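Local coordinates for protein polymerase X (PDB 2W9M) that probably extends DNA chains with deoxyribonucleotides as a family X DNA polymerase and carries a zinc-binding PHP domain, at residues A342-M347 with R387-A392. Sequence-based numbering, arbitrary orientation.
Sequences ASIREM and RELQRA
Leu389 reaches from helix 376-391 to the first turn of helix 344-353 and fits between Ile344 and Arg345. Arg345 can be followed outward from its backbone. Its CB lies 3.9 Å from Leu389 CD2, and its CG is 4.2 Å from Leu389 CD2. The chain bends about CG-CD (chi3 -87°), which brings one face of the guanidinium against Leu389 CD2. NE of Arg345 sits 3.7 Å from Leu389 CD2. CZ and NH2 of Arg345 both come to 3.4 Å from Leu389 CD2, and NH1 stays farther off. The methyl is offset toward the rim of the guanidinium. This is van der Waals packing of a methyl on a flat charged group; no hydrogen bond crosses between the segments. The other methyl, Leu389 CD1, meets Ile344 CG2 at 3.5 Å. These two helices belong to the PHP domain, where they follow the first and second strands of its parallel sheet. Ile344 and Leu389 both also touch Ile396 of strand 396-403, so the two residues pack together against the third strand of the sheet. A capping box closes the start of helix 344-353, with Ser343 as the N-cap. Glu346 N donates to Ser343 OG at 3.2 Å, and Ser343 N donates to Glu346 OE1 at 3.1 Å. An alanine in place of Leu389 would probably open a gap beside Ile344 and leave the Arg345 guanidinium freer to swing.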
loop_
_atom_site.group_PDB
_atom_site.type_symbol
_atom_site.label_atom_id
_atom_site.label_comp_id
_atom_site.label_asym_id
_atom_site.label_seq_id
_atom_site.Cartn_x
_atom_site.Cartn_y
_atom_site.Cartn_z
ATOM N N ALA A 342 2.561 -1.763 -17.199
ATOM C CA ALA A 342 3.826 -1.729 -17.915
ATOM C C ALA A 342 4.294 -3.140 -18.265
ATOM O O ALA A 342 3.865 -4.115 -17.652
ATOM C CB ALA A 342 4.880 -1.004 -17.089
ATOM N N SER A 343 5.170 -3.240 -19.259
ATOM C CA SER A 343 5.743 -4.524 -19.636
ATOM C C SER A 343 6.745 -4.944 -18.577
ATOM O O SER A 343 7.153 -4.134 -17.747
ATOM C CB SER A 343 6.447 -4.416 -20.985
ATOM O OG SER A 343 7.654 -3.679 -20.860
ATOM N N ILE A 344 7.145 -6.210 -18.612
ATOM C CA ILE A 344 8.152 -6.722 -17.691
ATOM C C ILE A 344 9.487 -5.997 -17.862
ATOM O O ILE A 344 10.206 -5.772 -16.886
ATOM C CB ILE A 344 8.356 -8.246 -17.864
ATOM C CG1 ILE A 344 7.077 -9.000 -17.494
ATOM C CG2 ILE A 344 9.520 -8.738 -17.013
ATOM C CD1 ILE A 344 7.219 -10.505 -17.573
ATOM N N ARG A 345 9.813 -5.622 -19.097
ATOM C CA ARG A 345 11.063 -4.913 -19.362
ATOM C C ARG A 345 11.066 -3.526 -18.722
ATOM O O ARG A 345 12.045 -3.143 -18.087
ATOM C CB ARG A 345 11.356 -4.811 -20.867
ATOM C CG ARG A 345 12.724 -4.191 -21.174
ATOM C CD ARG A 345 12.936 -3.889 -22.656
ATOM N NE ARG A 345 13.458 -5.032 -23.405
ATOM C CZ ARG A 345 12.714 -5.836 -24.162
ATOM N NH1 ARG A 345 11.408 -5.629 -24.274
ATOM N NH2 ARG A 345 13.277 -6.850 -24.809
ATOM N N GLU A 346 9.978 -2.777 -18.889
ATOM C CA GLU A 346 9.870 -1.445 -18.297
ATOM C C GLU A 346 10.011 -1.526 -16.776
ATOM O O GLU A 346 10.707 -0.716 -16.164
ATOM C CB GLU A 346 8.541 -0.779 -18.668
ATOM C CG GLU A 346 8.226 -0.774 -20.159
ATOM C CD GLU A 346 6.906 -0.085 -20.483
ATOM O OE1 GLU A 346 5.982 -0.764 -20.986
ATOM O OE2 GLU A 346 6.790 1.135 -20.230
ATOM N N MET A 347 9.350 -2.512 -16.173
ATOM C CA MET A 347 9.425 -2.719 -14.728
ATOM C C MET A 347 10.844 -3.072 -14.283
ATOM O O MET A 347 11.351 -2.502 -13.319
ATOM C CB MET A 347 8.433 -3.795 -14.273
ATOM C CG MET A 347 6.971 -3.430 -14.510
ATOM S SD MET A 347 6.386 -2.132 -13.396
ATOM C CE MET A 347 6.328 -3.021 -11.847
ATOM N N ARG A 387 12.737 -15.477 -20.090
ATOM C CA ARG A 387 14.005 -16.075 -20.507
ATOM C C ARG A 387 14.743 -15.186 -21.510
ATOM O O ARG A 387 15.961 -15.029 -21.429
ATOM C CB ARG A 387 13.783 -17.471 -21.089
ATOM C CG ARG A 387 13.486 -18.535 -20.045
ATOM C CD ARG A 387 13.420 -19.914 -20.682
ATOM N NE ARG A 387 13.119 -20.966 -19.713
ATOM C CZ ARG A 387 13.191 -22.268 -19.976
ATOM N NH1 ARG A 387 13.559 -22.684 -21.183
ATOM N NH2 ARG A 387 12.896 -23.156 -19.034
ATOM N N GLU A 388 13.997 -14.600 -22.445
ATOM C CA GLU A 388 14.570 -13.693 -23.438
ATOM C C GLU A 388 15.179 -12.443 -22.801
ATOM O O GLU A 388 16.320 -12.090 -23.092
ATOM C CB GLU A 388 13.518 -13.304 -24.478
ATOM C CG GLU A 388 13.034 -14.473 -25.329
ATOM C CD GLU A 388 11.656 -14.234 -25.938
ATOM O OE1 GLU A 388 11.197 -13.072 -25.949
ATOM O OE2 GLU A 388 11.031 -15.213 -26.402
ATOM N N LEU A 389 14.415 -11.781 -21.934
ATOM C CA LEU A 389 14.908 -10.615 -21.199
ATOM C C LEU A 389 16.164 -10.934 -20.389
ATOM O O LEU A 389 17.051 -10.093 -20.247
ATOM C CB LEU A 389 13.828 -10.075 -20.266
ATOM C CG LEU A 389 12.564 -9.548 -20.940
ATOM C CD1 LEU A 389 11.505 -9.239 -19.896
ATOM C CD2 LEU A 389 12.882 -8.322 -21.777
ATOM N N GLN A 390 16.229 -12.148 -19.851
ATOM C CA GLN A 390 17.404 -12.591 -19.111
ATOM C C GLN A 390 18.629 -12.748 -20.015
ATOM O O GLN A 390 19.733 -12.350 -19.641
ATOM C CB GLN A 390 17.111 -13.892 -18.367
ATOM C CG GLN A 390 16.391 -13.692 -17.049
ATOM C CD GLN A 390 15.763 -14.966 -16.530
ATOM O OE1 GLN A 390 15.416 -15.860 -17.303
ATOM N NE2 GLN A 390 15.600 -15.053 -15.213
ATOM N N ARG A 391 18.437 -13.328 -21.199
ATOM C CA ARG A 391 19.514 -13.421 -22.183
ATOM C C ARG A 391 20.070 -12.034 -22.468
ATOM O O ARG A 391 21.281 -11.849 -22.588
ATOM C CB ARG A 391 19.006 -14.026 -23.493
ATOM C CG ARG A 391 18.218 -15.311 -23.344
ATOM C CD ARG A 391 19.114 -16.488 -23.009
ATOM N NE ARG A 391 18.434 -17.779 -23.131
ATOM C CZ ARG A 391 17.535 -18.090 -24.065
ATOM N NH1 ARG A 391 17.189 -17.216 -25.002
ATOM N NH2 ARG A 391 16.988 -19.298 -24.068
ATOM N N ALA A 392 19.169 -11.063 -22.580
ATOM C CA ALA A 392 19.543 -9.682 -22.862
ATOM C C ALA A 392 20.180 -8.981 -21.658
ATOM O O ALA A 392 20.519 -7.802 -21.728
ATOM C CB ALA A 392 18.333 -8.899 -23.355
#